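Local structure of PixA inclusion body protein (Burkholderia cenocepacia, 4LZK) at residues Val25-Tyr30 with Thr87-Asn92; Leu72-Asn77 with Trp182-Ala187; Lys81-Gly86 with Ala145-Ala150; Ala96-His101 with Ala163-Ser168; Ala108-Pro113 with Gly154-Ala159. The protein is of unknown function but belongs to the PixA family of inclusion body proteins, probably related to the cupredoxin-like copper oxidases. All coordinates share one frame; numbering follows the deposited sequence.

Contact 1 of 5, residues Val25-Tyr30 with Thr87-Asn92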
# COMPACT_ATOMS: atom_id res chain seq x y z
N VAL C 25 -6.43 -11.57 -11.82
CA VAL C 25 -7.21 -10.69 -12.69
C VAL C 25 -6.29 -9.98 -13.67
O VAL C 25 -5.50 -9.16 -13.26
CB VAL C 25 -8.04 -9.70 -11.87
CG1 VAL C 25 -8.83 -8.72 -12.78
CG2 VAL C 25 -8.95 -10.47 -10.91
N ILE C 26 -6.43 -10.24 -14.95
CA ILE C 26 -5.43 -9.86 -15.92
C ILE C 26 -5.98 -8.73 -16.77
O ILE C 26 -7.16 -8.80 -17.19
CB ILE C 26 -5.10 -11.07 -16.83
CG1 ILE C 26 -4.44 -12.14 -15.96
CG2 ILE C 26 -4.20 -10.67 -18.02
CD1 ILE C 26 -4.80 -13.51 -16.24
N ASP C 27 -5.19 -7.67 -16.93
CA ASP C 27 -5.55 -6.50 -17.79
C ASP C 27 -5.23 -6.87 -19.28
O ASP C 27 -4.13 -6.63 -19.80
CB ASP C 27 -4.84 -5.26 -17.33
CG ASP C 27 -5.29 -3.95 -18.08
OD1 ASP C 27 -5.97 -4.01 -19.10
OD2 ASP C 27 -4.92 -2.86 -17.60
N THR C 28 -6.18 -7.52 -19.91
CA THR C 28 -5.98 -8.06 -21.22
C THR C 28 -5.78 -6.95 -22.24
O THR C 28 -5.04 -7.11 -23.17
CB THR C 28 -7.10 -9.06 -21.63
OG1 THR C 28 -8.40 -8.44 -21.51
CG2 THR C 28 -6.99 -10.30 -20.80
N ASN C 29 -6.45 -5.80 -22.06
CA ASN C 29 -6.21 -4.65 -22.95
C ASN C 29 -4.78 -4.14 -22.90
O ASN C 29 -4.19 -3.78 -23.91
CB ASN C 29 -7.20 -3.54 -22.67
CG ASN C 29 -8.61 -3.90 -23.16
OD1 ASN C 29 -8.76 -4.74 -24.05
ND2 ASN C 29 -9.63 -3.29 -22.57
N TYR C 30 -4.21 -4.11 -21.72
CA TYR C 30 -2.85 -3.73 -21.57
C TYR C 30 -1.90 -4.71 -22.27
O TYR C 30 -0.94 -4.28 -22.99
CB TYR C 30 -2.50 -3.62 -20.09
CG TYR C 30 -1.05 -3.25 -19.95
CD1 TYR C 30 -0.53 -2.21 -20.70
CD2 TYR C 30 -0.18 -3.99 -19.14
CE1 TYR C 30 0.79 -1.88 -20.64
CE2 TYR C 30 1.15 -3.65 -19.07
CZ TYR C 30 1.63 -2.59 -19.82
OH TYR C 30 2.96 -2.21 -19.78
N THR C 87 -8.99 -14.61 -14.58
CA THR C 87 -10.02 -14.02 -15.36
C THR C 87 -9.60 -12.63 -15.81
O THR C 87 -8.60 -12.10 -15.34
CB THR C 87 -11.32 -13.92 -14.53
OG1 THR C 87 -12.44 -13.63 -15.41
CG2 THR C 87 -11.23 -12.84 -13.38
N SER C 88 -10.38 -11.99 -16.67
CA SER C 88 -9.99 -10.66 -17.10
C SER C 88 -10.68 -9.62 -16.24
O SER C 88 -11.51 -9.97 -15.33
CB SER C 88 -10.34 -10.55 -18.60
OG SER C 88 -11.75 -10.33 -18.66
N LEU C 89 -10.41 -8.37 -16.54
CA LEU C 89 -11.04 -7.25 -15.87
C LEU C 89 -12.53 -7.17 -16.19
O LEU C 89 -13.29 -6.59 -15.41
CB LEU C 89 -10.35 -5.92 -16.19
CG LEU C 89 -9.05 -5.66 -15.41
CD1 LEU C 89 -8.18 -4.59 -16.09
CD2 LEU C 89 -9.47 -5.25 -13.96
N ALA C 90 -12.94 -7.76 -17.31
CA ALA C 90 -14.37 -7.91 -17.55
C ALA C 90 -14.82 -9.32 -17.34
O ALA C 90 -15.73 -9.80 -18.01
CB ALA C 90 -14.78 -7.36 -18.89
N ASP C 91 -14.16 -9.99 -16.40
CA ASP C 91 -14.56 -11.33 -15.95
C ASP C 91 -14.70 -12.35 -17.05
O ASP C 91 -15.62 -13.20 -17.01
CB ASP C 91 -15.84 -11.27 -15.10
CG ASP C 91 -15.95 -12.47 -14.19
OD1 ASP C 91 -14.90 -13.11 -13.93
OD2 ASP C 91 -17.06 -12.80 -13.73
N ASN C 92 -13.80 -12.28 -18.05
CA ASN C 92 -13.82 -13.21 -19.21
C ASN C 92 -15.13 -13.15 -20.00
O ASN C 92 -15.50 -14.13 -20.69
CB ASN C 92 -13.53 -14.64 -18.79
CG ASN C 92 -12.06 -14.86 -18.49
OD1 ASN C 92 -11.24 -13.97 -18.61
ND2 ASN C 92 -11.72 -16.06 -18.05
O HOH W 1 -9.30 -7.20 -19.24
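The carboxylate of Asp-27 has Leu-89 against one face: the methyl CD1 of Leu-89 sits almost squarely over Asp-27 CG at 3.6 Å. From the opposite side of the plane comes the backbone of the helix that starts here, with Tyr-30 N donating to Asp-27 OD1 at 3.2 Å, well above the carboxylate plane; Asp-27 is thus the N-cap of helix 28-34. Its CG lies anti to the backbone N (chi1 -173°), which turns the group back over that first helical turn. The other branch of Leu-89 crosses Val-25 at about a right angle, CD2 meeting Val-25 CG1 at 3.7 Å, while Val-25 and Thr-87 stand side by side, their CG2 methyls touching.

Behind these side chains the strand ends pair in parallel. Ile-26 N donates to Thr-87 O at 2.9 Å, and Leu-89 N returns a long, weak bond to Ile-26 O (3.3 Å). The same Leu-89 N also donates to a water (water 1), which in turn donates to Thr-28 OG1 at 2.7 Å; that hydroxyl has a further partner in Asp-95. Past the strand, Ser-88 opens a type I turn, and its OG accepts from Asn-92 N at 2.9 Å.

Gly-58 of a neighbouring subunit packs on both Asp-27 and Leu-89, adding to the burial. With a methyl on one face of the carboxylate and an N-H on the other, the capping bond from Tyr-30 N and the helix end would probably favour its ionised form.

Contact 2 of 5, residues Leu72-Asn77 with Trp182-Ala187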
# COMPACT_ATOMS: atom_id res chain seq x y z
N LEU C 72 1.69 -10.99 -5.90
CA LEU C 72 1.03 -11.49 -4.71
C LEU C 72 1.84 -11.43 -3.41
O LEU C 72 1.36 -10.84 -2.43
CB LEU C 72 0.36 -12.86 -4.91
CG LEU C 72 -0.69 -13.20 -3.81
CD1 LEU C 72 -1.75 -12.15 -3.56
CD2 LEU C 72 -1.34 -14.55 -4.03
N GLY C 73 3.04 -12.01 -3.38
CA GLY C 73 3.81 -12.00 -2.11
C GLY C 73 3.07 -12.80 -1.05
O GLY C 73 2.94 -12.38 0.12
N LEU C 74 2.54 -13.96 -1.43
CA LEU C 74 1.67 -14.73 -0.53
C LEU C 74 2.51 -15.37 0.56
O LEU C 74 3.60 -15.89 0.31
CB LEU C 74 0.99 -15.84 -1.31
CG LEU C 74 -0.01 -16.69 -0.60
CD1 LEU C 74 -1.26 -15.95 -0.11
CD2 LEU C 74 -0.41 -17.88 -1.51
N LYS C 75 2.03 -15.30 1.77
CA LYS C 75 2.70 -16.01 2.87
C LYS C 75 1.70 -16.82 3.56
O LYS C 75 0.69 -16.30 3.99
CB LYS C 75 3.31 -15.05 3.86
CG LYS C 75 4.50 -14.33 3.29
CD LYS C 75 4.70 -13.06 4.02
CE LYS C 75 6.14 -12.60 3.98
NZ LYS C 75 6.84 -13.18 5.17
N LEU C 76 1.94 -18.11 3.69
CA LEU C 76 0.94 -18.94 4.32
C LEU C 76 1.58 -20.09 5.18
O LEU C 76 2.77 -20.10 5.39
CB LEU C 76 -0.05 -19.45 3.27
CG LEU C 76 0.29 -20.66 2.38
CD1 LEU C 76 -0.59 -20.71 1.11
CD2 LEU C 76 1.70 -20.81 1.98
N ASN C 77 0.76 -20.97 5.70
CA ASN C 77 1.23 -22.08 6.55
C ASN C 77 1.45 -23.37 5.75
O ASN C 77 0.61 -23.72 4.92
CB ASN C 77 0.26 -22.34 7.71
CG ASN C 77 -0.24 -21.07 8.37
OD1 ASN C 77 0.40 -20.59 9.33
ND2 ASN C 77 -1.40 -20.50 7.85
N TRP C 182 4.92 -15.08 -9.98
CA TRP C 182 4.49 -14.55 -8.72
C TRP C 182 5.26 -15.25 -7.62
O TRP C 182 5.95 -16.23 -7.88
CB TRP C 182 2.98 -14.69 -8.59
CG TRP C 182 2.35 -15.99 -8.80
CD1 TRP C 182 2.09 -16.61 -9.98
CD2 TRP C 182 1.78 -16.84 -7.77
NE1 TRP C 182 1.46 -17.83 -9.77
CE2 TRP C 182 1.23 -17.99 -8.44
CE3 TRP C 182 1.70 -16.76 -6.38
CZ2 TRP C 182 0.65 -19.02 -7.76
CZ3 TRP C 182 1.12 -17.78 -5.69
CH2 TRP C 182 0.59 -18.93 -6.38
N GLN C 183 5.12 -14.79 -6.40
CA GLN C 183 5.98 -15.23 -5.30
C GLN C 183 5.15 -15.61 -4.08
O GLN C 183 4.12 -14.99 -3.75
CB GLN C 183 6.98 -14.09 -4.89
CG GLN C 183 7.69 -13.46 -6.05
CD GLN C 183 8.52 -12.21 -5.70
OE1 GLN C 183 8.08 -11.38 -4.92
NE2 GLN C 183 9.71 -12.11 -6.28
N ALA C 184 5.58 -16.67 -3.41
CA ALA C 184 4.88 -17.18 -2.27
C ALA C 184 5.93 -17.82 -1.30
O ALA C 184 7.07 -18.10 -1.70
CB ALA C 184 3.87 -18.19 -2.72
N ALA C 185 5.56 -17.97 -0.03
CA ALA C 185 6.36 -18.54 1.02
C ALA C 185 5.44 -19.24 2.01
O ALA C 185 4.29 -18.85 2.22
CB ALA C 185 7.15 -17.49 1.77
N ALA C 186 5.95 -20.26 2.64
CA ALA C 186 5.22 -20.97 3.65
C ALA C 186 6.10 -21.14 4.85
O ALA C 186 7.32 -21.27 4.69
CB ALA C 186 4.78 -22.35 3.12
N ALA C 187 5.46 -21.10 6.03
CA ALA C 187 6.11 -21.36 7.30
C ALA C 187 5.44 -22.54 7.99
O ALA C 187 6.21 -23.28 8.64
CB ALA C 187 6.00 -20.15 8.21
OXT ALA C 187 4.17 -22.75 7.96
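Three groups converge on the carbonyl oxygen of Leu-76. Ala-187 N donates to Leu-76 O at 2.9 Å, nearly in line with the C=O; the CA-H of Ala-186 makes a further contact, with Ala-186 CA 3.1 Å from Leu-76 O; and Tyr-157 OH of a neighbouring subunit hydrogen-bonds to the same atom. The ladder runs on in alternation: Leu-76 N to Ala-185 O, Ala-185 N to Leu-74 O, and Leu-74 N to Gln-183 O at 3.0 Å.

Leu-74 and Leu-76 point to the same side of the sheet as Ala-184 and Ala-186. Leu-76 holds its CG between the backbone N and the carbonyl carbon (chi1 81°), and this swings CD2 across to the partner strand, 3.6 Å from Ala-186 CB. Leu-74 is arranged otherwise: its CB rests 4.0 Å from Ala-184 CB, and CD2 reaches the edge of the Trp-182 indole, close to the ring plane, 4.5 Å from CZ3 of Trp-182. Leu-72 CB approaches the same six-membered ring. The indole N-H is taken up by Thr-160, and Ile-20 and Ile-22 of strand 19-26 pack on the leucines from the facing sheet.

Strands 72-76 and 182-186 run parallel, 14° apart with axes 4.6 Å from each other. The alanine end of the C-terminal strand 172-186 beside strand 72-76, whose leucines face the second sheet, is a beta-sandwich arrangement, consistent with a cupredoxin-like fold.

Contact 3 of 5, residues Lys81-Gly86 with Ala145-Ala150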
# COMPACT_ATOMS: atom_id res chain seq x y z
N LYS C 81 -4.08 -25.40 1.75
CA LYS C 81 -4.44 -25.65 0.39
C LYS C 81 -4.63 -24.33 -0.38
O LYS C 81 -5.03 -23.33 0.21
CB LYS C 81 -5.76 -26.42 0.37
CG LYS C 81 -5.69 -27.62 1.31
CD LYS C 81 -6.71 -28.73 1.03
CE LYS C 81 -7.97 -28.65 1.93
NZ LYS C 81 -9.11 -29.41 1.31
N VAL C 82 -4.35 -24.33 -1.67
CA VAL C 82 -4.59 -23.10 -2.48
C VAL C 82 -5.35 -23.49 -3.73
O VAL C 82 -5.32 -24.68 -4.11
CB VAL C 82 -3.33 -22.34 -2.84
CG1 VAL C 82 -2.64 -21.80 -1.60
CG2 VAL C 82 -2.38 -23.20 -3.68
N SER C 83 -6.15 -22.59 -4.25
CA SER C 83 -6.92 -22.87 -5.45
C SER C 83 -6.87 -21.60 -6.25
O SER C 83 -7.31 -20.55 -5.75
CB SER C 83 -8.35 -23.26 -5.11
OG SER C 83 -9.10 -23.47 -6.36
N LEU C 84 -6.32 -21.69 -7.46
CA LEU C 84 -5.98 -20.55 -8.29
C LEU C 84 -6.89 -20.54 -9.52
O LEU C 84 -7.03 -21.58 -10.19
CB LEU C 84 -4.52 -20.55 -8.73
CG LEU C 84 -4.11 -19.53 -9.77
CD1 LEU C 84 -4.13 -18.11 -9.12
CD2 LEU C 84 -2.75 -19.82 -10.35
N MSE C 85 -7.47 -19.39 -9.79
CA MSE C 85 -8.26 -19.13 -11.01
C MSE C 85 -7.86 -17.85 -11.62
O MSE C 85 -7.27 -17.01 -10.95
CB MSE C 85 -9.77 -19.11 -10.69
CG MSE C 85 -10.21 -20.32 -9.94
SE MSE C 85 -12.17 -20.42 -9.61
CE MSE C 85 -12.72 -20.60 -11.47
N GLY C 86 -8.17 -17.67 -12.93
CA GLY C 86 -7.77 -16.46 -13.63
C GLY C 86 -8.94 -15.91 -14.44
O GLY C 86 -9.76 -16.65 -14.96
N ALA C 145 -10.07 -24.63 -12.08
CA ALA C 145 -9.23 -24.06 -11.01
C ALA C 145 -7.99 -24.93 -10.92
O ALA C 145 -8.01 -26.08 -11.39
CB ALA C 145 -10.01 -24.07 -9.71
N PHE C 146 -6.90 -24.43 -10.36
CA PHE C 146 -5.63 -25.14 -10.29
C PHE C 146 -5.33 -25.28 -8.80
O PHE C 146 -5.18 -24.27 -8.10
CB PHE C 146 -4.61 -24.37 -11.07
CG PHE C 146 -4.82 -24.47 -12.58
CD1 PHE C 146 -5.78 -23.65 -13.20
CD2 PHE C 146 -4.15 -25.36 -13.34
CE1 PHE C 146 -6.03 -23.76 -14.57
CE2 PHE C 146 -4.37 -25.46 -14.73
CZ PHE C 146 -5.35 -24.65 -15.32
N GLU C 147 -5.39 -26.48 -8.27
CA GLU C 147 -5.30 -26.66 -6.81
C GLU C 147 -3.91 -27.18 -6.40
O GLU C 147 -3.31 -28.02 -7.11
CB GLU C 147 -6.35 -27.63 -6.33
CG GLU C 147 -7.79 -27.17 -6.59
CD GLU C 147 -8.87 -28.19 -6.09
OE1 GLU C 147 -8.57 -29.36 -5.79
OE2 GLU C 147 -10.06 -27.81 -6.03
N SER C 148 -3.42 -26.77 -5.27
CA SER C 148 -2.24 -27.36 -4.69
C SER C 148 -2.30 -27.27 -3.18
O SER C 148 -3.30 -26.92 -2.61
CB SER C 148 -1.03 -26.66 -5.27
OG SER C 148 0.19 -27.23 -4.79
N VAL C 149 -1.18 -27.59 -2.51
CA VAL C 149 -1.09 -27.50 -1.08
C VAL C 149 0.37 -27.08 -0.80
O VAL C 149 1.28 -27.44 -1.55
CB VAL C 149 -1.45 -28.85 -0.38
CG1 VAL C 149 -0.39 -29.95 -0.64
CG2 VAL C 149 -1.64 -28.66 1.13
N ALA C 150 0.57 -26.27 0.22
CA ALA C 150 1.92 -25.96 0.66
C ALA C 150 2.47 -27.17 1.42
O ALA C 150 1.83 -27.60 2.37
CB ALA C 150 1.92 -24.73 1.58
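Ser-83 and Ala-145 meet on the diagonal of an antiparallel strand pair, Ser-83 OG lying 3.5 Å from Ala-145 CB. The hydroxyl is anti to the backbone N (chi1 177°), which leans it over the neighbouring strand and also sets it 3.9 Å from CG of Glu-147. Further along the same face, CG of Lys-81 and CG2 of Val-149 approach at an oblique angle, 4.2 Å apart, before the lysine chain bends away. At roughly a right angle to the serine, CG of Met-85 (a selenomethionine) packs against the Ala-145 methyl.

The reverse face is the sheet's inner one. There Val-82 CG2 lies 4.0 Å from Ser-148 CB, and the Phe-146 ring turns edge-on, in its own plane, toward Leu-84 O. Ile-22, Ile-99 and Val-102 cover Leu-84.

Between the faces, Val-82 with Ser-148 and Leu-84 with Phe-146 are the hydrogen-bonded pairs; Val-82 N donates to Ser-148 O at 2.9 Å and 169°, and Leu-84 N to Phe-146 O also at 2.9 Å. Each pair exchanges two such bonds, which hold the strands together in this register; the outer face mixes polar and apolar groups, and the inner one is mainly apolar, with Ser-148 OG satisfied by Ala-112 O.

Contact 4 of 5, residues Ala96-His101 with Ala163-Ser168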
# COMPACT_ATOMS: atom_id res chain seq x y z
N ALA C 96 -10.94 -13.34 -22.94
CA ALA C 96 -10.91 -14.28 -21.79
C ALA C 96 -9.43 -14.60 -21.55
O ALA C 96 -8.65 -14.80 -22.53
CB ALA C 96 -11.62 -15.52 -22.13
N ALA C 97 -9.01 -14.64 -20.30
CA ALA C 97 -7.69 -15.08 -19.97
C ALA C 97 -7.87 -16.38 -19.22
O ALA C 97 -8.52 -16.39 -18.17
CB ALA C 97 -7.02 -14.09 -19.07
N LEU C 98 -7.38 -17.46 -19.78
CA LEU C 98 -7.61 -18.80 -19.23
C LEU C 98 -6.28 -19.46 -18.90
O LEU C 98 -5.50 -19.75 -19.77
CB LEU C 98 -8.36 -19.62 -20.25
CG LEU C 98 -9.72 -19.03 -20.60
CD1 LEU C 98 -10.28 -19.84 -21.73
CD2 LEU C 98 -10.66 -19.11 -19.44
N ILE C 99 -6.07 -19.73 -17.63
CA ILE C 99 -4.88 -20.41 -17.16
C ILE C 99 -4.86 -21.88 -17.67
O ILE C 99 -5.88 -22.55 -17.63
CB ILE C 99 -4.85 -20.43 -15.63
CG1 ILE C 99 -4.72 -19.01 -15.05
CG2 ILE C 99 -3.68 -21.23 -15.12
CD1 ILE C 99 -4.94 -19.01 -13.55
N TYR C 100 -3.71 -22.35 -18.11
CA TYR C 100 -3.56 -23.76 -18.51
C TYR C 100 -2.42 -24.44 -17.82
O TYR C 100 -2.32 -25.65 -17.81
CB TYR C 100 -3.41 -23.90 -20.02
CG TYR C 100 -2.20 -23.27 -20.64
CD1 TYR C 100 -2.23 -21.93 -21.05
CD2 TYR C 100 -1.05 -23.99 -20.87
CE1 TYR C 100 -1.13 -21.38 -21.68
CE2 TYR C 100 0.07 -23.45 -21.50
CZ TYR C 100 0.03 -22.12 -21.90
OH TYR C 100 1.17 -21.58 -22.49
N HIS C 101 -1.62 -23.70 -17.11
CA HIS C 101 -0.51 -24.34 -16.39
C HIS C 101 0.11 -23.54 -15.25
O HIS C 101 0.18 -22.32 -15.32
CB HIS C 101 0.60 -24.61 -17.38
CG HIS C 101 1.57 -25.60 -16.88
ND1 HIS C 101 2.95 -25.41 -16.94
CD2 HIS C 101 1.36 -26.78 -16.24
CE1 HIS C 101 3.54 -26.46 -16.39
NE2 HIS C 101 2.61 -27.29 -15.94
N ALA C 163 -3.80 -18.61 -21.65
CA ALA C 163 -4.14 -18.27 -23.05
C ALA C 163 -5.01 -17.05 -23.02
O ALA C 163 -5.94 -16.95 -22.20
CB ALA C 163 -4.88 -19.41 -23.72
N LEU C 164 -4.70 -16.08 -23.87
CA LEU C 164 -5.52 -14.91 -24.03
C LEU C 164 -6.36 -15.07 -25.33
O LEU C 164 -5.82 -15.17 -26.46
CB LEU C 164 -4.63 -13.70 -24.05
CG LEU C 164 -5.24 -12.38 -23.73
CD1 LEU C 164 -4.21 -11.32 -23.66
CD2 LEU C 164 -6.28 -11.97 -24.71
N TYR C 165 -7.68 -15.10 -25.18
CA TYR C 165 -8.56 -15.22 -26.37
C TYR C 165 -9.25 -13.90 -26.59
O TYR C 165 -9.55 -13.19 -25.61
CB TYR C 165 -9.60 -16.33 -26.20
CG TYR C 165 -9.05 -17.67 -26.24
CD1 TYR C 165 -8.84 -18.35 -27.44
CD2 TYR C 165 -8.68 -18.29 -25.06
CE1 TYR C 165 -8.31 -19.62 -27.44
CE2 TYR C 165 -8.17 -19.53 -25.06
CZ TYR C 165 -7.94 -20.18 -26.25
OH TYR C 165 -7.39 -21.42 -26.17
N THR C 166 -9.45 -13.49 -27.85
CA THR C 166 -10.25 -12.31 -28.01
C THR C 166 -11.63 -12.68 -28.52
O THR C 166 -11.82 -13.73 -29.11
CB THR C 166 -9.66 -11.23 -28.98
OG1 THR C 166 -9.21 -11.85 -30.20
CG2 THR C 166 -8.55 -10.46 -28.30
N ARG C 167 -12.57 -11.80 -28.26
CA ARG C 167 -13.99 -11.96 -28.69
C ARG C 167 -14.12 -11.23 -29.97
O ARG C 167 -13.92 -10.01 -30.00
CB ARG C 167 -14.97 -11.28 -27.71
CG ARG C 167 -16.43 -11.45 -28.14
CD ARG C 167 -17.38 -10.43 -27.53
NE ARG C 167 -18.79 -10.79 -27.78
CZ ARG C 167 -19.56 -11.47 -26.93
NH1 ARG C 167 -19.08 -11.83 -25.74
NH2 ARG C 167 -20.84 -11.76 -27.26
N SER C 168 -14.42 -11.95 -31.03
CA SER C 168 -14.48 -11.35 -32.37
C SER C 168 -15.90 -11.08 -32.78
O SER C 168 -16.19 -9.93 -33.07
CB SER C 168 -13.81 -12.23 -33.43
OG SER C 168 -14.11 -11.70 -34.71
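Leu-98 and Tyr-165 both turn CG anti to their carbonyl carbons, with chi1 of -61° and -71°, and these matching torsions bring the leucine tip to the tyrosine ring. CD1 of Leu-98 is the atom that touches, 4.0 Å from CE2 of Tyr-165, with the two side chains crossing at about a right angle. Tyr-100 differs: its CG stands between the backbone N and the carbonyl carbon (chi1 63°), which lays the ring beside the partner strand so that its edge faces Ala-163 N, 3.7 Å from CD1 of Tyr-100. Its hydroxyl is held by Ala-42 O.

Two hydrogen-bonded pairs tie the backbones. Tyr-165 N donates almost straight to Ala-96 O at 2.8 Å, with Ala-96 N returning a bond to Tyr-165 O. Leu-98 N reaches Ala-163 O at 2.9 Å in the carbonyl plane, whereas Ala-163 N approaches Leu-98 O (2.8 Å) from above the plane of the Leu-98 carbonyl. Ala-97 and Leu-164 form the non-hydrogen-bonded pair between them, and their side chains go to the opposite face, where Leu-164 meets Thr-28 and Ile-31.

Beyond Leu-98 the regular ladder breaks, since Tyr-100 and His-101 both face Ser-161: a classic beta bulge in an antiparallel pair of strands.

Contact 5 of 5, residues Ala108-Pro113 with Gly154-Ala159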
# COMPACT_ATOMS: atom_id res chain seq x y z
N ALA C 108 12.46 -22.98 -3.52
CA ALA C 108 12.11 -24.29 -2.96
C ALA C 108 10.77 -24.77 -3.59
O ALA C 108 9.95 -23.94 -4.01
CB ALA C 108 11.95 -24.18 -1.43
N GLN C 109 10.53 -26.07 -3.60
CA GLN C 109 9.18 -26.56 -4.03
C GLN C 109 8.27 -26.44 -2.83
O GLN C 109 7.95 -27.42 -2.20
CB GLN C 109 9.24 -28.01 -4.58
CG GLN C 109 8.08 -28.38 -5.50
CD GLN C 109 7.94 -29.86 -5.81
OE1 GLN C 109 8.11 -30.69 -4.91
NE2 GLN C 109 7.52 -30.20 -7.05
N VAL C 110 7.88 -25.22 -2.47
CA VAL C 110 6.96 -25.03 -1.41
C VAL C 110 5.58 -25.68 -1.73
O VAL C 110 5.02 -26.31 -0.93
CB VAL C 110 6.73 -23.52 -1.26
CG1 VAL C 110 5.57 -23.22 -0.33
CG2 VAL C 110 8.03 -22.86 -0.78
N PHE C 111 5.11 -25.54 -2.92
CA PHE C 111 3.80 -26.08 -3.28
C PHE C 111 4.03 -27.40 -4.04
O PHE C 111 4.97 -27.54 -4.86
CB PHE C 111 3.03 -25.13 -4.18
CG PHE C 111 2.52 -23.91 -3.43
CD1 PHE C 111 1.42 -24.00 -2.62
CD2 PHE C 111 3.21 -22.74 -3.49
CE1 PHE C 111 1.00 -22.93 -1.88
CE2 PHE C 111 2.83 -21.65 -2.76
CZ PHE C 111 1.69 -21.73 -1.97
N ALA C 112 3.05 -28.29 -3.87
CA ALA C 112 3.00 -29.50 -4.68
C ALA C 112 2.72 -29.07 -6.08
O ALA C 112 2.31 -27.90 -6.25
CB ALA C 112 1.93 -30.38 -4.20
N PRO C 113 3.03 -29.90 -7.07
CA PRO C 113 2.61 -29.59 -8.44
C PRO C 113 1.04 -29.42 -8.45
O PRO C 113 0.33 -30.07 -7.67
CB PRO C 113 3.00 -30.83 -9.23
CG PRO C 113 4.08 -31.46 -8.44
CD PRO C 113 3.88 -31.12 -7.02
N GLY C 154 9.66 -22.44 3.15
CA GLY C 154 10.58 -21.73 2.32
C GLY C 154 9.87 -20.79 1.34
O GLY C 154 8.68 -20.51 1.50
N SER C 155 10.63 -20.35 0.37
CA SER C 155 10.18 -19.36 -0.59
C SER C 155 10.17 -19.91 -1.96
O SER C 155 11.16 -20.48 -2.40
CB SER C 155 11.02 -18.08 -0.46
OG SER C 155 10.65 -17.20 -1.58
N GLU C 156 9.08 -19.69 -2.70
CA GLU C 156 8.97 -20.20 -4.09
C GLU C 156 8.46 -19.09 -5.04
O GLU C 156 7.59 -18.36 -4.67
CB GLU C 156 8.02 -21.40 -4.17
CG GLU C 156 8.03 -22.09 -5.54
CD GLU C 156 7.16 -23.37 -5.64
OE1 GLU C 156 6.51 -23.75 -4.65
OE2 GLU C 156 7.20 -24.00 -6.75
N TYR C 157 9.02 -19.04 -6.22
CA TYR C 157 8.43 -18.29 -7.30
C TYR C 157 7.78 -19.29 -8.28
O TYR C 157 8.42 -20.21 -8.67
CB TYR C 157 9.43 -17.37 -8.01
CG TYR C 157 10.27 -16.48 -7.09
CD1 TYR C 157 9.92 -16.24 -5.75
CD2 TYR C 157 11.43 -15.86 -7.55
CE1 TYR C 157 10.74 -15.48 -4.88
CE2 TYR C 157 12.23 -15.05 -6.70
CZ TYR C 157 11.91 -14.89 -5.36
OH TYR C 157 12.70 -14.06 -4.53
N LEU C 158 6.52 -19.03 -8.65
CA LEU C 158 5.72 -19.81 -9.57
C LEU C 158 5.46 -19.09 -10.87
O LEU C 158 5.23 -17.86 -10.86
CB LEU C 158 4.38 -20.03 -8.90
CG LEU C 158 4.68 -20.74 -7.58
CD1 LEU C 158 4.23 -20.00 -6.33
CD2 LEU C 158 4.19 -22.15 -7.65
N ALA C 159 5.55 -19.80 -12.02
CA ALA C 159 5.12 -19.29 -13.26
C ALA C 159 3.74 -19.78 -13.60
O ALA C 159 3.53 -21.00 -13.58
CB ALA C 159 6.10 -19.70 -14.35
O HOH W 2 5.36 -25.81 -7.00
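The loop from strand 96-105 to strand 115-120, which holds an inverse gamma turn centred on Gln-109, is gripped at Phe-111 N by Glu-156 of strand 154-167. The glutamate chain is fully extended, CG anti to the backbone N (chi1 -172°), and it carries the carboxylate under the turn. OE1 of Glu-156 accepts from Phe-111 N at 2.9 Å, met nearly along its C-O axis, and Val-110 N lies close by at 3.0 Å from the same Glu-156 OE1. The second oxygen, OE2, accepts a hydrogen bond from water 2 at 2.6 Å; that water also donates to Phe-111 O, so loop backbone and carboxylate share a solvent bridge. Ala-108 O, which takes a weak bond from Val-110 N inside the turn, presses on the aliphatic part of the glutamate, 3.1 Å from CG of Glu-156.

This loop carries the chain from one sheet of the beta sandwich to the other, since strand 96-105 pairs with 154-167 and strand 115-120 pairs with 142-149. At its start, Ala-108 N donates to Ser-155 O at 3.0 Å, which keeps the first residue at the strand backbone before the turn lifts away.

Side chains pack round the glutamate. Val-110 sets its CG2 methyl against a carbonyl, 3.3 Å from Gly-154 O, while CG1 sits over a face of the Phe-111 ring toward the rim. The ring plane is 32° from that of the Glu-156 carboxylate, and OE1 comes to its edge. Phe-111 CD2 then meets Leu-158 CD1 at 4.1 Å, the two side chains crossing at about a right angle, with Ala-184 of strand 172-186 also packed on the ring.

Contacts 1 and 3 belong to one sheet and share strand 81-88; contacts 2, 4 and 5 involve the other, where strands 154-167 and 172-186 pair. Contacts 1 and 4 gather at one end, their centres 9 Å apart, joined by Asn-92 and Ala-97. Contacts 2 and 5, also 9 Å apart, lie across the chain's centre, 23 to 26 Å from the first pair between centres. Contact 3 lies nearer the middle, touching 1, 2, 4 and 5. Along the chain, contact 1 alternates with contacts 2 and 3 and closes before 4 and 5 open; contact 2 spans contacts 3, 4 and 5. Strands and a loop distant in sequence are thus brought together in both sheets.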